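Long-range contact in aminotransferase class I and II (Streptococcus suis 89/1591, PDB 3OP7), which probably transfers amino groups between amino acids and keto acids, using pyridoxal phosphate held as a Schiff base on a lysine: residues His279-Trp291 against Phe350-Leu364. Residues are numbered along the deposited sequence; the frame is centred on the assembly and turned at random.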
ATOM      1  N   HIS A 279      28.869  -2.548  10.654  1.00 38.82           N
ATOM      2  CA  HIS A 279      29.897  -1.533  10.805  1.00 40.17           C
ATOM      3  C   HIS A 279      29.310  -0.139  11.060  1.00 38.31           C
ATOM      4  O   HIS A 279      29.771   0.602  11.932  1.00 39.69           O
ATOM      5  CB  HIS A 279      30.812  -1.493   9.568  1.00 41.97           C
ATOM      6  CG  HIS A 279      31.682  -2.705   9.405  1.00 46.68           C
ATOM      7  ND1 HIS A 279      32.659  -3.056  10.320  1.00 54.31           N
ATOM      8  CD2 HIS A 279      31.761  -3.616   8.401  1.00 50.47           C
ATOM      9  CE1 HIS A 279      33.282  -4.145   9.897  1.00 55.52           C
ATOM     10  NE2 HIS A 279      32.766  -4.496   8.730  1.00 52.25           N
ATOM     11  N   ILE A 280      28.292   0.226  10.307  1.00 35.05           N
ATOM     12  CA  ILE A 280      27.684   1.532  10.480  1.00 34.83           C
ATOM     13  C   ILE A 280      27.033   1.659  11.848  1.00 35.36           C
ATOM     14  O   ILE A 280      27.305   2.603  12.592  1.00 37.58           O
ATOM     15  CB  ILE A 280      26.571   1.756   9.436  1.00 32.50           C
ATOM     16  CG1 ILE A 280      27.187   1.811   8.028  1.00 33.27           C
ATOM     17  CG2 ILE A 280      25.773   3.035   9.790  1.00 32.19           C
ATOM     18  CD1 ILE A 280      26.174   1.624   6.899  1.00 32.64           C
ATOM     19  N   LEU A 281      26.197   0.686  12.196  1.00 35.07           N
ATOM     20  CA  LEU A 281      25.606   0.641  13.557  1.00 35.76           C
ATOM     21  C   LEU A 281      26.614   0.710  14.705  1.00 37.14           C
ATOM     22  O   LEU A 281      26.466   1.548  15.618  1.00 36.80           O
ATOM     23  CB  LEU A 281      24.757  -0.620  13.725  1.00 33.36           C
ATOM     24  CG  LEU A 281      23.424  -0.611  13.043  1.00 32.32           C
ATOM     25  CD1 LEU A 281      22.873  -2.031  13.101  1.00 31.02           C
ATOM     26  CD2 LEU A 281      22.523   0.374  13.789  1.00 35.12           C
ATOM     27  N   GLU A 282      27.631  -0.149  14.706  1.00 39.70           N
ATOM     28  CA  GLU A 282      28.581  -0.190  15.816  1.00 42.19           C
ATOM     29  C   GLU A 282      29.425   1.083  15.913  1.00 42.74           C
ATOM     30  O   GLU A 282      29.577   1.644  16.974  1.00 44.80           O
ATOM     31  CB  GLU A 282      29.502  -1.416  15.708  1.00 43.03           C
ATOM     32  CG  GLU A 282      28.731  -2.739  15.740  1.00 41.78           C
ATOM     33  CD  GLU A 282      29.635  -3.968  15.671  1.00 43.21           C
ATOM     34  OE1 GLU A 282      30.814  -3.816  15.320  1.00 46.07           O
ATOM     35  OE2 GLU A 282      29.157  -5.084  15.965  1.00 40.72           O
ATOM     36  N   GLU A 283      29.924   1.564  14.786  1.00 43.00           N
ATOM     37  CA  GLU A 283      30.721   2.792  14.794  1.00 44.03           C
ATOM     38  C   GLU A 283      29.913   4.031  15.204  1.00 42.40           C
ATOM     39  O   GLU A 283      30.412   4.880  15.957  1.00 42.94           O
ATOM     40  CB  GLU A 283      31.362   2.998  13.418  1.00 45.35           C
ATOM     41  CG  GLU A 283      32.416   1.941  13.138  1.00 48.37           C
ATOM     42  CD  GLU A 283      33.055   2.064  11.763  1.00 54.72           C
ATOM     43  OE1 GLU A 283      33.081   3.190  11.199  1.00 59.68           O
ATOM     44  OE2 GLU A 283      33.545   1.022  11.256  1.00 57.59           O
ATOM     45  N   ASN A 284      28.675   4.148  14.700  1.00 39.85           N
ATOM     46  CA  ASN A 284      27.836   5.297  15.038  1.00 39.15           C
ATOM     47  C   ASN A 284      27.274   5.188  16.448  1.00 39.84           C
ATOM     48  O   ASN A 284      27.239   6.188  17.195  1.00 42.10           O
ATOM     49  CB  ASN A 284      26.739   5.503  14.006  1.00 37.29           C
ATOM     50  CG  ASN A 284      27.274   5.987  12.716  1.00 36.15           C
ATOM     51  OD1 ASN A 284      28.465   5.854  12.455  1.00 40.35           O
ATOM     52  ND2 ASN A 284      26.415   6.592  11.889  1.00 37.95           N
ATOM     53  N   LEU A 285      26.956   3.971  16.878  1.00 38.69           N
ATOM     54  CA  LEU A 285      26.523   3.783  18.260  1.00 38.80           C
ATOM     55  C   LEU A 285      27.649   4.140  19.231  1.00 41.28           C
ATOM     56  O   LEU A 285      27.386   4.743  20.287  1.00 43.08           O
ATOM     57  CB  LEU A 285      25.991   2.376  18.504  1.00 37.11           C
ATOM     58  CG  LEU A 285      25.281   2.118  19.835  1.00 38.23           C
ATOM     59  CD1 LEU A 285      24.304   3.227  20.234  1.00 34.32           C
ATOM     60  CD2 LEU A 285      24.608   0.796  19.783  1.00 33.79           C
ATOM     61  N   ALA A 286      28.898   3.784  18.910  1.00 43.29           N
ATOM     62  CA  ALA A 286      30.024   4.145  19.806  1.00 44.85           C
ATOM     63  C   ALA A 286      30.172   5.667  19.942  1.00 45.92           C
ATOM     64  O   ALA A 286      30.498   6.172  20.997  1.00 46.11           O
ATOM     65  CB  ALA A 286      31.356   3.508  19.356  1.00 46.05           C
ATOM     66  N   ILE A 287      29.901   6.386  18.862  1.00 45.44           N
ATOM     67  CA  ILE A 287      29.939   7.849  18.860  1.00 46.48           C
ATOM     68  C   ILE A 287      28.823   8.416  19.751  1.00 45.63           C
ATOM     69  O   ILE A 287      29.071   9.322  20.582  1.00 45.65           O
ATOM     70  CB  ILE A 287      29.829   8.383  17.417  1.00 45.53           C
ATOM     71  CG1 ILE A 287      31.132   8.117  16.665  1.00 48.12           C
ATOM     72  CG2 ILE A 287      29.521   9.874  17.385  1.00 46.73           C
ATOM     73  CD1 ILE A 287      31.000   8.374  15.184  1.00 47.14           C
ATOM     74  N   LEU A 288      27.613   7.877  19.581  1.00 43.91           N
ATOM     75  CA  LEU A 288      26.463   8.238  20.400  1.00 43.97           C
ATOM     76  C   LEU A 288      26.711   7.954  21.883  1.00 44.77           C
ATOM     77  O   LEU A 288      26.432   8.830  22.729  1.00 44.49           O
ATOM     78  CB  LEU A 288      25.206   7.495  19.936  1.00 42.62           C
ATOM     79  CG  LEU A 288      23.888   7.889  20.602  1.00 42.74           C
ATOM     80  CD1 LEU A 288      23.598   9.387  20.391  1.00 43.14           C
ATOM     81  CD2 LEU A 288      22.785   6.984  20.046  1.00 34.76           C
ATOM     82  N   ASP A 289      27.234   6.760  22.193  1.00 45.00           N
ATOM     83  CA  ASP A 289      27.555   6.374  23.593  1.00 46.39           C
ATOM     84  C   ASP A 289      28.501   7.321  24.279  1.00 48.91           C
ATOM     85  O   ASP A 289      28.254   7.712  25.416  1.00 49.68           O
ATOM     86  CB  ASP A 289      28.130   4.949  23.677  1.00 46.48           C
ATOM     87  CG  ASP A 289      27.044   3.855  23.535  1.00 47.11           C
ATOM     88  OD1 ASP A 289      25.874   4.084  23.938  1.00 49.25           O
ATOM     89  OD2 ASP A 289      27.369   2.767  23.007  1.00 50.03           O
ATOM     90  N   GLN A 290      29.596   7.644  23.591  1.00 50.60           N
ATOM     91  CA  GLN A 290      30.608   8.599  24.084  1.00 53.16           C
ATOM     92  C   GLN A 290      29.964   9.963  24.372  1.00 53.34           C
ATOM     93  O   GLN A 290      30.169  10.555  25.446  1.00 54.87           O
ATOM     94  CB  GLN A 290      31.716   8.733  23.023  1.00 53.90           C
ATOM     95  CG  GLN A 290      32.974   9.532  23.457  1.00 59.65           C
ATOM     96  CD  GLN A 290      33.917   9.809  22.285  1.00 62.44           C
ATOM     97  OE1 GLN A 290      33.512   9.779  21.105  1.00 67.30           O
ATOM     98  NE2 GLN A 290      35.167  10.088  22.595  1.00 65.36           N
ATOM     99  N   TRP A 291      29.192  10.454  23.404  1.00 52.74           N
ATOM    100  CA  TRP A 291      28.454  11.717  23.531  1.00 53.50           C
ATOM    101  C   TRP A 291      27.468  11.734  24.721  1.00 53.41           C
ATOM    102  O   TRP A 291      27.444  12.679  25.515  1.00 54.07           O
ATOM    103  CB  TRP A 291      27.710  12.006  22.232  1.00 52.75           C
ATOM    104  CG  TRP A 291      27.123  13.359  22.214  1.00 55.30           C
ATOM    105  CD1 TRP A 291      27.774  14.530  21.962  1.00 59.28           C
ATOM    106  CD2 TRP A 291      25.773  13.698  22.514  1.00 55.29           C
ATOM    107  NE1 TRP A 291      26.894  15.581  22.047  1.00 59.86           N
ATOM    108  CE2 TRP A 291      25.662  15.099  22.398  1.00 57.35           C
ATOM    109  CE3 TRP A 291      24.641  12.952  22.839  1.00 56.61           C
ATOM    110  CZ2 TRP A 291      24.454  15.774  22.604  1.00 59.02           C
ATOM    111  CZ3 TRP A 291      23.430  13.617  23.032  1.00 57.23           C
ATOM    112  CH2 TRP A 291      23.357  15.021  22.925  1.00 57.12           C
ATOM    113  N   PHE A 350      20.571   7.333  14.669  1.00 34.80           N
ATOM    114  CA  PHE A 350      22.008   7.563  14.607  1.00 35.54           C
ATOM    115  C   PHE A 350      22.762   6.842  13.482  1.00 36.09           C
ATOM    116  O   PHE A 350      23.983   7.025  13.372  1.00 36.73           O
ATOM    117  CB  PHE A 350      22.658   7.189  15.950  1.00 36.38           C
ATOM    118  CG  PHE A 350      22.524   5.737  16.301  1.00 35.67           C
ATOM    119  CD1 PHE A 350      21.414   5.271  17.010  1.00 35.50           C
ATOM    120  CD2 PHE A 350      23.473   4.819  15.888  1.00 36.22           C
ATOM    121  CE1 PHE A 350      21.269   3.888  17.301  1.00 35.58           C
ATOM    122  CE2 PHE A 350      23.334   3.459  16.182  1.00 35.06           C
ATOM    123  CZ  PHE A 350      22.241   2.999  16.909  1.00 34.45           C
ATOM    124  N   ALA A 351      22.074   6.022  12.681  1.00 35.38           N
ATOM    125  CA  ALA A 351      22.730   5.221  11.641  1.00 36.75           C
ATOM    126  C   ALA A 351      22.671   5.925  10.287  1.00 36.77           C
ATOM    127  O   ALA A 351      22.582   5.304   9.204  1.00 37.28           O
ATOM    128  CB  ALA A 351      22.104   3.829  11.577  1.00 35.00           C
ATOM    129  N   CYS A 352      22.707   7.246  10.359  1.00 39.67           N
ATOM    130  CA  CYS A 352      22.862   8.109   9.201  1.00 40.45           C
ATOM    131  C   CYS A 352      24.364   8.288   8.920  1.00 42.47           C
ATOM    132  O   CYS A 352      25.207   7.654   9.579  1.00 42.56           O
ATOM    133  CB  CYS A 352      22.218   9.471   9.505  1.00 41.40           C
ATOM    134  SG  CYS A 352      22.934  10.332  10.942  1.00 44.09           S
ATOM    135  N   GLU A 353      24.684   9.158   7.954  1.00 43.68           N
ATOM    136  CA  GLU A 353      26.072   9.474   7.637  1.00 44.63           C
ATOM    137  C   GLU A 353      26.752   9.962   8.909  1.00 45.97           C
ATOM    138  O   GLU A 353      26.254  10.844   9.632  1.00 46.19           O
ATOM    139  CB  GLU A 353      26.166  10.506   6.500  1.00 45.42           C
ATOM    140  N   GLN A 354      27.890   9.353   9.198  1.00 46.59           N
ATOM    141  CA  GLN A 354      28.576   9.598  10.439  1.00 47.37           C
ATOM    142  C   GLN A 354      28.879  11.078  10.655  1.00 48.63           C
ATOM    143  O   GLN A 354      28.881  11.550  11.804  1.00 47.64           O
ATOM    144  CB  GLN A 354      29.872   8.783  10.490  1.00 48.93           C
ATOM    145  CG  GLN A 354      30.478   8.722  11.847  1.00 50.53           C
ATOM    146  CD  GLN A 354      31.690   7.794  11.918  1.00 53.38           C
ATOM    147  OE1 GLN A 354      32.825   8.256  11.872  1.00 54.00           O
ATOM    148  NE2 GLN A 354      31.451   6.492  12.043  1.00 52.66           N
ATOM    149  N   GLU A 355      29.160  11.809   9.575  1.00 48.72           N
ATOM    150  CA  GLU A 355      29.503  13.238   9.625  0.50 50.57           C
ATOM    151  C   GLU A 355      28.336  14.087  10.114  1.00 49.79           C
ATOM    152  O   GLU A 355      28.509  15.081  10.854  1.00 50.88           O
ATOM    153  CB  GLU A 355      29.887  13.733   8.214  0.50 51.17           C
ATOM    154  CG  GLU A 355      31.220  13.186   7.682  0.50 53.28           C
ATOM    155  CD  GLU A 355      31.033  12.033   6.702  0.50 52.72           C
ATOM    156  OE1 GLU A 355      30.162  11.169   6.937  0.50 48.54           O
ATOM    157  OE2 GLU A 355      31.775  11.999   5.694  0.50 55.66           O
ATOM    158  N   THR A 356      27.151  13.707   9.624  1.00 47.51           N
ATOM    159  CA  THR A 356      25.894  14.390   9.946  1.00 46.41           C
ATOM    160  C   THR A 356      25.535  14.118  11.418  1.00 45.69           C
ATOM    161  O   THR A 356      25.138  15.056  12.120  1.00 45.64           O
ATOM    162  CB  THR A 356      24.746  14.028   8.978  1.00 45.41           C
ATOM    163  OG1 THR A 356      25.041  14.539   7.665  1.00 45.84           O
ATOM    164  CG2 THR A 356      23.414  14.621   9.447  1.00 44.37           C
ATOM    165  N   LEU A 357      25.754  12.875  11.883  1.00 44.11           N
ATOM    166  CA  LEU A 357      25.588  12.520  13.303  1.00 43.89           C
ATOM    167  C   LEU A 357      26.456  13.405  14.144  1.00 45.37           C
ATOM    168  O   LEU A 357      25.963  14.031  15.091  1.00 45.02           O
ATOM    169  CB  LEU A 357      25.908  11.044  13.617  1.00 42.59           C
ATOM    170  CG  LEU A 357      25.757  10.604  15.095  1.00 41.95           C
ATOM    171  CD1 LEU A 357      24.303  10.820  15.598  1.00 38.14           C
ATOM    172  CD2 LEU A 357      26.205   9.136  15.361  1.00 36.40           C
ATOM    173  N   ILE A 358      27.751  13.450  13.822  1.00 46.77           N
ATOM    174  CA  ILE A 358      28.709  14.190  14.654  1.00 48.80           C
ATOM    175  C   ILE A 358      28.334  15.658  14.761  1.00 49.94           C
ATOM    176  O   ILE A 358      28.351  16.229  15.849  1.00 50.83           O
ATOM    177  CB  ILE A 358      30.167  14.024  14.163  1.00 50.17           C
ATOM    178  CG1 ILE A 358      30.639  12.588  14.457  1.00 50.89           C
ATOM    179  CG2 ILE A 358      31.102  15.011  14.886  1.00 50.77           C
ATOM    180  CD1 ILE A 358      31.992  12.214  13.826  1.00 51.69           C
ATOM    181  N   LYS A 359      27.987  16.265  13.637  1.00 50.38           N
ATOM    182  CA  LYS A 359      27.644  17.686  13.625  1.00 52.47           C
ATOM    183  C   LYS A 359      26.312  17.921  14.365  1.00 51.34           C
ATOM    184  O   LYS A 359      26.191  18.861  15.161  1.00 52.54           O
ATOM    185  CB  LYS A 359      27.596  18.222  12.174  1.00 53.05           C
ATOM    186  CG  LYS A 359      27.275  19.733  12.035  1.00 56.04           C
ATOM    187  CD  LYS A 359      28.104  20.668  12.942  1.00 58.96           C
ATOM    188  CE  LYS A 359      29.586  20.637  12.618  1.00 61.21           C
ATOM    189  NZ  LYS A 359      30.381  21.671  13.344  1.00 62.76           N
ATOM    190  N   GLY A 360      25.344  17.045  14.126  1.00 49.24           N
ATOM    191  CA  GLY A 360      24.056  17.099  14.818  1.00 48.53           C
ATOM    192  C   GLY A 360      24.244  17.091  16.322  1.00 49.40           C
ATOM    193  O   GLY A 360      23.675  17.937  17.031  1.00 50.84           O
ATOM    194  N   LEU A 361      25.080  16.164  16.801  1.00 48.94           N
ATOM    195  CA  LEU A 361      25.360  16.030  18.238  1.00 49.29           C
ATOM    196  C   LEU A 361      26.110  17.246  18.796  1.00 51.10           C
ATOM    197  O   LEU A 361      25.770  17.783  19.852  1.00 50.53           O
ATOM    198  CB  LEU A 361      26.150  14.738  18.516  1.00 49.01           C
ATOM    199  CG  LEU A 361      25.408  13.413  18.258  1.00 45.28           C
ATOM    200  CD1 LEU A 361      26.252  12.221  18.671  1.00 44.37           C
ATOM    201  CD2 LEU A 361      24.025  13.346  18.918  1.00 41.69           C
ATOM    202  N   GLU A 362      27.152  17.663  18.087  1.00 52.23           N
ATOM    203  CA  GLU A 362      27.871  18.883  18.423  1.00 54.81           C
ATOM    204  C   GLU A 362      26.903  20.058  18.610  1.00 54.84           C
ATOM    205  O   GLU A 362      26.927  20.738  19.648  1.00 54.38           O
ATOM    206  CB  GLU A 362      28.906  19.177  17.347  1.00 55.80           C
ATOM    207  CG  GLU A 362      30.304  18.597  17.682  1.00 60.95           C
ATOM    208  CD  GLU A 362      31.259  18.502  16.472  1.00 65.24           C
ATOM    209  OE1 GLU A 362      30.918  18.964  15.342  1.00 65.55           O
ATOM    210  OE2 GLU A 362      32.354  17.926  16.669  1.00 65.46           O
ATOM    211  N   LYS A 363      26.015  20.250  17.631  1.00 53.23           N
ATOM    212  CA  LYS A 363      25.051  21.349  17.671  1.00 54.16           C
ATOM    213  C   LYS A 363      24.000  21.175  18.769  1.00 53.45           C
ATOM    214  O   LYS A 363      23.563  22.155  19.363  1.00 54.25           O
ATOM    215  CB  LYS A 363      24.377  21.550  16.310  1.00 53.69           C
ATOM    216  CG  LYS A 363      25.313  22.091  15.196  1.00 57.19           C
ATOM    217  CD  LYS A 363      25.703  23.565  15.407  1.00 62.66           C
ATOM    218  CE  LYS A 363      26.212  24.223  14.120  1.00 65.60           C
ATOM    219  NZ  LYS A 363      26.973  25.489  14.386  1.00 71.71           N
ATOM    220  N   LEU A 364      23.588  19.936  19.024  1.00 51.99           N
ATOM    221  CA  LEU A 364      22.680  19.636  20.136  1.00 51.26           C
ATOM    222  C   LEU A 364      23.329  20.007  21.464  1.00 53.13           C
ATOM    223  O   LEU A 364      22.687  20.621  22.321  1.00 53.80           O
ATOM    224  CB  LEU A 364      22.299  18.151  20.135  1.00 49.52           C
ATOM    225  CG  LEU A 364      21.314  17.691  21.206  1.00 49.78           C
ATOM    226  CD1 LEU A 364      20.094  18.630  21.313  1.00 51.18           C
ATOM    227  CD2 LEU A 364      20.871  16.233  20.956  1.00 47.14           C
TER
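Ile287 packs as a knob into the hole formed by Gln354, Leu357, Ile358 and Leu361, its CG2 branch touching Leu357 CD2 at 4.0 Å. One turn beyond Ile287, the indole of Trp291 lies against Leu361: Leu361 CB stands 3.8 Å from the centroid of the five-membered ring, 11° off its normal, a CH-pi contact over the face. Leu364 flanks the benzo end of the indole, while Leu288 links two clusters by sending CD1 to Leu361 and CD2 to Phe350. The Phe350 ring is wedged against helix 279-291, with Leu285 CD1 over one face and Asn284 CB in plane at its edge. Its CG fits between the backbone N and the carbonyl carbon, and the ring folds back along Leu281, Leu285 and Leu288.

Beside this ring the buried amide of Asn284 ties the helix to the turn before helix 354-364. Its ND2 donates to Phe350 O at 2.9 Å, in the carbonyl plane, and also makes a weak, bent bond to Cys352 O. The other end of the amide, OD1, accepts a straight bond from Gln354 NE2 (3.1 Å, 166°), the two amide planes being steeply inclined. Two well-directed bonds, one on each end of the amide, and a weak third hold the Asn284 amide in its rotation, and Gln354 also lays its CD 3.4 Å from Ile287 CD1.

The axes of segments 279-291 and 354-364 run nearly parallel, 11° apart, with a closest approach of 10.6 Å. Leu285, Leu288 and Trp291 also touch strand 298-300 of the antiparallel sheet, consistent with the helix-covered small domain of fold-type I PLP-dependent aminotransferases.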